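Local coordinates for protein endolysin (Clostridium phage phictp1, PDB 5A6S) that probably binds the bacterial cell wall through this truncated domain, holding a phage lytic enzyme on its clostridial target, at residues E2-Y7 with A24-N29; V42-G47 with T57-G62. The protein carries 1 engineered substitution. One frame throughout, in Å; residues are numbered along the deposited sequence.

Contact 1: residues E2-Y7 with A24-N29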
loop_
_atom_site.group_PDB
_atom_site.type_symbol
_atom_site.label_atom_id
_atom_site.label_comp_id
_atom_site.label_asym_id
_atom_site.label_seq_id
_atom_site.Cartn_x
_atom_site.Cartn_y
_atom_site.Cartn_z
ATOM N N GLU B 2 -13.416 9.505 -15.688
ATOM C CA GLU B 2 -12.235 9.910 -16.411
ATOM C C GLU B 2 -11.052 8.947 -16.200
ATOM O O GLU B 2 -10.282 8.710 -17.140
ATOM C CB GLU B 2 -11.805 11.295 -15.939
ATOM C CG GLU B 2 -10.543 11.818 -16.597
ATOM C CD GLU B 2 -10.786 12.397 -17.985
ATOM O OE1 GLU B 2 -11.963 12.378 -18.420
ATOM O OE2 GLU B 2 -9.814 12.892 -18.597
ATOM N N ASN B 3 -10.871 8.466 -14.959
ATOM C CA ASN B 3 -9.690 7.626 -14.656
ATOM C C ASN B 3 -10.061 6.542 -13.681
ATOM O O ASN B 3 -10.853 6.773 -12.731
ATOM C CB ASN B 3 -8.558 8.455 -14.028
ATOM C CG ASN B 3 -7.963 9.507 -14.941
ATOM O OD1 ASN B 3 -7.329 9.232 -15.974
ATOM N ND2 ASN B 3 -8.069 10.763 -14.487
ATOM N N LEU B 4 -9.437 5.378 -13.853
ATOM C CA LEU B 4 -9.556 4.266 -12.929
ATOM C C LEU B 4 -8.240 3.469 -12.927
ATOM O O LEU B 4 -7.605 3.300 -13.972
ATOM C CB LEU B 4 -10.705 3.358 -13.388
ATOM C CG LEU B 4 -11.083 2.160 -12.592
ATOM C CD1 LEU B 4 -11.529 2.501 -11.187
ATOM C CD2 LEU B 4 -12.207 1.420 -13.301
ATOM N N VAL B 5 -7.845 2.992 -11.734
ATOM C CA VAL B 5 -6.661 2.194 -11.559
ATOM C C VAL B 5 -7.018 0.803 -11.071
ATOM O O VAL B 5 -7.604 0.603 -10.023
ATOM C CB VAL B 5 -5.673 2.869 -10.606
ATOM C CG1 VAL B 5 -4.345 2.135 -10.631
ATOM C CG2 VAL B 5 -5.461 4.326 -10.993
ATOM N N VAL B 6 -6.563 -0.180 -11.837
ATOM C CA VAL B 6 -6.743 -1.617 -11.577
ATOM C C VAL B 6 -5.432 -2.232 -11.063
ATOM O O VAL B 6 -4.319 -1.920 -11.538
ATOM C CB VAL B 6 -7.132 -2.408 -12.869
ATOM C CG1 VAL B 6 -7.657 -3.801 -12.523
ATOM C CG2 VAL B 6 -8.196 -1.695 -13.644
ATOM N N TYR B 7 -5.583 -3.076 -10.076
ATOM C CA TYR B 7 -4.491 -3.820 -9.441
ATOM C C TYR B 7 -4.946 -5.271 -9.221
ATOM O O TYR B 7 -6.134 -5.537 -9.088
ATOM C CB TYR B 7 -4.119 -3.168 -8.116
ATOM C CG TYR B 7 -5.236 -3.185 -7.153
ATOM C CD1 TYR B 7 -5.435 -4.257 -6.312
ATOM C CD2 TYR B 7 -6.175 -2.162 -7.119
ATOM C CE1 TYR B 7 -6.471 -4.256 -5.435
ATOM C CE2 TYR B 7 -7.216 -2.170 -6.254
ATOM C CZ TYR B 7 -7.384 -3.190 -5.422
ATOM O OH TYR B 7 -8.435 -3.202 -4.595
ATOM N N ALA B 24 -6.454 11.417 -8.397
ATOM C CA ALA B 24 -7.656 11.644 -7.643
ATOM C C ALA B 24 -8.804 10.807 -8.191
ATOM O O ALA B 24 -9.911 11.336 -8.493
ATOM C CB ALA B 24 -8.084 13.136 -7.703
ATOM N N CYS B 25 -8.610 9.485 -8.232
ATOM C CA CYS B 25 -9.598 8.657 -8.834
ATOM C C CYS B 25 -9.839 7.365 -8.024
ATOM O O CYS B 25 -9.162 7.134 -7.044
ATOM C CB CYS B 25 -9.100 8.344 -10.221
ATOM S SG CYS B 25 -7.733 7.176 -10.390
ATOM N N PRO B 26 -10.772 6.517 -8.467
ATOM C CA PRO B 26 -10.906 5.245 -7.745
ATOM C C PRO B 26 -9.866 4.179 -8.147
ATOM O O PRO B 26 -9.220 4.283 -9.178
ATOM C CB PRO B 26 -12.292 4.758 -8.120
ATOM C CG PRO B 26 -12.981 5.933 -8.751
ATOM C CD PRO B 26 -11.887 6.723 -9.404
ATOM N N THR B 27 -9.825 3.102 -7.357
ATOM C CA THR B 27 -9.081 1.868 -7.750
ATOM C C THR B 27 -10.082 0.763 -7.788
ATOM O O THR B 27 -11.128 0.821 -7.168
ATOM C CB THR B 27 -8.023 1.476 -6.699
ATOM O OG1 THR B 27 -8.661 1.201 -5.437
ATOM C CG2 THR B 27 -6.973 2.625 -6.544
ATOM N N ILE B 28 -9.745 -0.299 -8.508
ATOM C CA ILE B 28 -10.572 -1.462 -8.471
ATOM C C ILE B 28 -9.665 -2.706 -8.521
ATOM O O ILE B 28 -8.671 -2.744 -9.280
ATOM C CB ILE B 28 -11.604 -1.452 -9.644
ATOM C CG1 ILE B 28 -12.562 -2.634 -9.539
ATOM C CG2 ILE B 28 -10.817 -1.444 -10.924
ATOM C CD1 ILE B 28 -13.865 -2.599 -10.390
ATOM N N ASN B 29 -10.037 -3.690 -7.711
ATOM C CA ASN B 29 -9.438 -5.022 -7.725
ATOM C C ASN B 29 -9.827 -5.722 -9.049
ATOM O O ASN B 29 -10.994 -5.849 -9.332
ATOM C CB ASN B 29 -9.869 -5.826 -6.536
ATOM C CG ASN B 29 -8.998 -7.085 -6.324
ATOM O OD1 ASN B 29 -8.703 -7.860 -7.289
ATOM N ND2 ASN B 29 -8.609 -7.289 -5.082
HETATM O O HOH W 1 -10.304 -1.309 -4.506
HETATM O O HOH W 2 -8.657 -5.399 -2.647
#

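Contact 2: residues V42-G47 with T57-G62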
loop_
_atom_site.group_PDB
_atom_site.type_symbol
_atom_site.label_atom_id
_atom_site.label_comp_id
_atom_site.label_asym_id
_atom_site.label_seq_id
_atom_site.Cartn_x
_atom_site.Cartn_y
_atom_site.Cartn_z
ATOM N N VAL B 42 -8.065 3.815 -18.368
ATOM C CA VAL B 42 -7.939 2.643 -17.510
ATOM C C VAL B 42 -6.444 2.309 -17.354
ATOM O O VAL B 42 -5.766 1.904 -18.299
ATOM C CB VAL B 42 -8.642 1.448 -18.129
ATOM C CG1 VAL B 42 -8.377 0.202 -17.296
ATOM C CG2 VAL B 42 -10.126 1.761 -18.185
ATOM N N TYR B 43 -5.930 2.594 -16.175
ATOM C CA TYR B 43 -4.569 2.316 -15.833
ATOM C C TYR B 43 -4.555 0.982 -15.119
ATOM O O TYR B 43 -5.464 0.652 -14.340
ATOM C CB TYR B 43 -4.063 3.381 -14.887
ATOM C CG TYR B 43 -3.810 4.702 -15.473
ATOM C CD1 TYR B 43 -4.829 5.625 -15.600
ATOM C CD2 TYR B 43 -2.551 5.056 -15.910
ATOM C CE1 TYR B 43 -4.576 6.879 -16.090
ATOM C CE2 TYR B 43 -2.303 6.312 -16.409
ATOM C CZ TYR B 43 -3.341 7.211 -16.481
ATOM O OH TYR B 43 -3.127 8.423 -16.989
ATOM N N ALA B 44 -3.544 0.190 -15.440
ATOM C CA ALA B 44 -3.258 -1.032 -14.690
ATOM C C ALA B 44 -1.894 -0.892 -14.088
ATOM O O ALA B 44 -0.984 -0.409 -14.755
ATOM C CB ALA B 44 -3.230 -2.247 -15.604
ATOM N N VAL B 45 -1.724 -1.456 -12.877
ATOM C CA VAL B 45 -0.480 -1.393 -12.173
ATOM C C VAL B 45 0.027 -2.821 -11.840
ATOM O O VAL B 45 -0.627 -3.568 -11.108
ATOM C CB VAL B 45 -0.547 -0.503 -10.899
ATOM C CG1 VAL B 45 0.757 -0.616 -10.115
ATOM C CG2 VAL B 45 -0.741 0.968 -11.285
ATOM N N GLY B 46 1.218 -3.141 -12.355
ATOM C CA GLY B 46 1.817 -4.417 -12.115
ATOM C C GLY B 46 1.403 -5.466 -13.135
ATOM O O GLY B 46 0.316 -5.408 -13.667
ATOM N N GLY B 47 2.280 -6.442 -13.345
ATOM C CA GLY B 47 1.926 -7.668 -14.081
ATOM C C GLY B 47 1.966 -7.456 -15.564
ATOM O O GLY B 47 2.797 -6.688 -16.057
ATOM N N THR B 57 -5.841 1.214 -21.022
ATOM C CA THR B 57 -5.250 2.352 -21.706
ATOM C C THR B 57 -3.729 2.382 -21.482
ATOM O O THR B 57 -2.943 2.681 -22.388
ATOM C CB THR B 57 -5.751 3.723 -21.051
ATOM O OG1 THR B 57 -7.137 3.723 -20.831
ATOM C CG2 THR B 57 -5.441 4.868 -21.812
ATOM N N THR B 58 -3.299 2.169 -20.224
ATOM C CA THR B 58 -1.887 2.276 -19.884
ATOM C C THR B 58 -1.546 1.234 -18.804
ATOM O O THR B 58 -2.213 1.168 -17.777
ATOM C CB THR B 58 -1.610 3.675 -19.278
ATOM O OG1 THR B 58 -1.755 4.722 -20.253
ATOM C CG2 THR B 58 -0.190 3.779 -18.757
ATOM N N LEU B 59 -0.459 0.493 -18.989
ATOM C CA LEU B 59 0.013 -0.485 -18.015
ATOM C C LEU B 59 1.289 0.072 -17.468
ATOM O O LEU B 59 2.176 0.420 -18.235
ATOM C CB LEU B 59 0.301 -1.829 -18.683
ATOM C CG LEU B 59 1.164 -2.819 -17.897
ATOM C CD1 LEU B 59 0.274 -3.389 -16.813
ATOM C CD2 LEU B 59 1.709 -3.954 -18.797
ATOM N N ILE B 60 1.384 0.174 -16.145
ATOM C CA ILE B 60 2.633 0.623 -15.505
ATOM C C ILE B 60 3.101 -0.546 -14.638
ATOM O O ILE B 60 2.408 -0.948 -13.681
ATOM C CB ILE B 60 2.399 1.816 -14.557
ATOM C CG1 ILE B 60 1.802 2.981 -15.322
ATOM C CG2 ILE B 60 3.744 2.247 -13.985
ATOM C CD1 ILE B 60 1.385 4.163 -14.473
ATOM N N ALA B 61 4.263 -1.029 -14.958
ATOM C CA ALA B 61 4.721 -2.330 -14.436
ATOM C C ALA B 61 6.223 -2.502 -14.612
ATOM O O ALA B 61 6.801 -2.072 -15.603
ATOM C CB ALA B 61 3.956 -3.464 -15.065
ATOM N N GLY B 62 6.865 -3.068 -13.586
ATOM C CA GLY B 62 8.260 -3.466 -13.684
ATOM C C GLY B 62 8.358 -4.968 -13.379
ATOM O O GLY B 62 7.380 -5.639 -13.044
HETATM O O HOH W 3 4.910 -6.549 -12.344
#

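Contact 1: residues E2-Y7 with A24-N29
Val5 is gripped by the backbone of 24-29 on both of its polar atoms: its N donates to Pro26 O at 3.2 Å, and its O accepts from Ile28 N at 2.8 Å. Tyr7 N donates to Ile28 O at 3.2 Å. Weaker CA-H...O contacts lie between these bonds, with Thr27 CA 3.0 Å from Val5 O. The two strands run parallel, as the two strands of a beta-alpha-beta crossover whose connecting helix 11-23 packs on the sheet face carrying Val5, Tyr7 and Thr27. Within the chain 27-29 is an edge strand, and Thr27 makes backbone hydrogen bonds to a neighbouring protein chain.

The apolar contacts fall on both faces. Val6 and Ile28 lie side by side, CG2 to CG2 at 3.8 Å, while Leu4 slants across Ile28 and sets its CD1 against Pro26 CB; Phe34 packs on Leu4 and Ile28. On the helix side, Val5 CG2 meets Cys25 SG at 3.7 Å.

The aromatic and side-chain polar contacts gather at Tyr7. Its CG sits between backbone N and carbonyl carbon (chi1 62°), which swings the ring across to the other strand. Asn29 CA comes over one face, 3.9 Å from the ring centroid, as a CH-pi contact. In the ring plane, Tyr7 OH holds two waters: one, 2.7 Å from OH, also bonds Thr27 OG1; the other accepts from Asn29 ND2. Glu17 and Asp9 also bond OG1 and ND2, respectively.

Contact 2: residues V42-G47 with T57-G62
Val42 and Thr57 start the pairing of strands 41-45 and 58-60, the last two strands at one edge of the four-stranded parallel sheet of this alpha/beta domain. With OG1 of Thr57 beside its own backbone N (chi1 -46°), both groups face Val42. Thr57 OG1 accepts from Val42 N at 2.6 Å, giving that N-H a side-chain partner just before the regular ladder begins. Val42 O, in turn, takes two donors: Thr57 N at 2.8 Å, in the carbonyl plane on a lone pair, and Thr58 N at 3.1 Å, tilted from that plane.

Further along, the bonds alternate singly. Ala44 N donates to Thr58 O, Ile60 N approaches Ala44 O almost head-on at 2.8 Å (168° at the oxygen), and Gly46 N closes on Ile60 O at 2.8 Å. Gly46 O turns to the hydroxyl of Tyr52 instead.

Among the side chains, Tyr43 and Thr58 run alongside each other, ring atom CD2 of Tyr43 3.8 Å from Thr58 CB, and the ring's OH is hydrogen-bonded to that of Tyr75 in helix 65-77. Ile60 packs on the same helix. On the side of Tyr52, Leu59 CD1 rests against Ala44 CB.

Past the strand ends, the two segments are joined through a water, which accepts from Gly47 N at 2.8 Å and donates to Gly62 O at 2.7 Å.

From the N terminus, strand 3-7 leads into helix 11-23, and the chain returns as 24-29, where contact 1 closes the first loop. A long connection without helix or strand then passes to 41-45, which inserts on the other side of strand 3-7. Contact 2 closes a second, shorter loop when 57-62 comes back beside 42-47, before helix 65-77. The two closures follow in series, neither nesting nor crossing. Their inner strands join them: Leu4 O and Tyr43 N, like Val6 N and Tyr43 O, are probable hydrogen-bond partners, making one sheet in the order 27-29, 3-7, 41-45, 58-60. Helix 11-23 reaches side chains of both contacts.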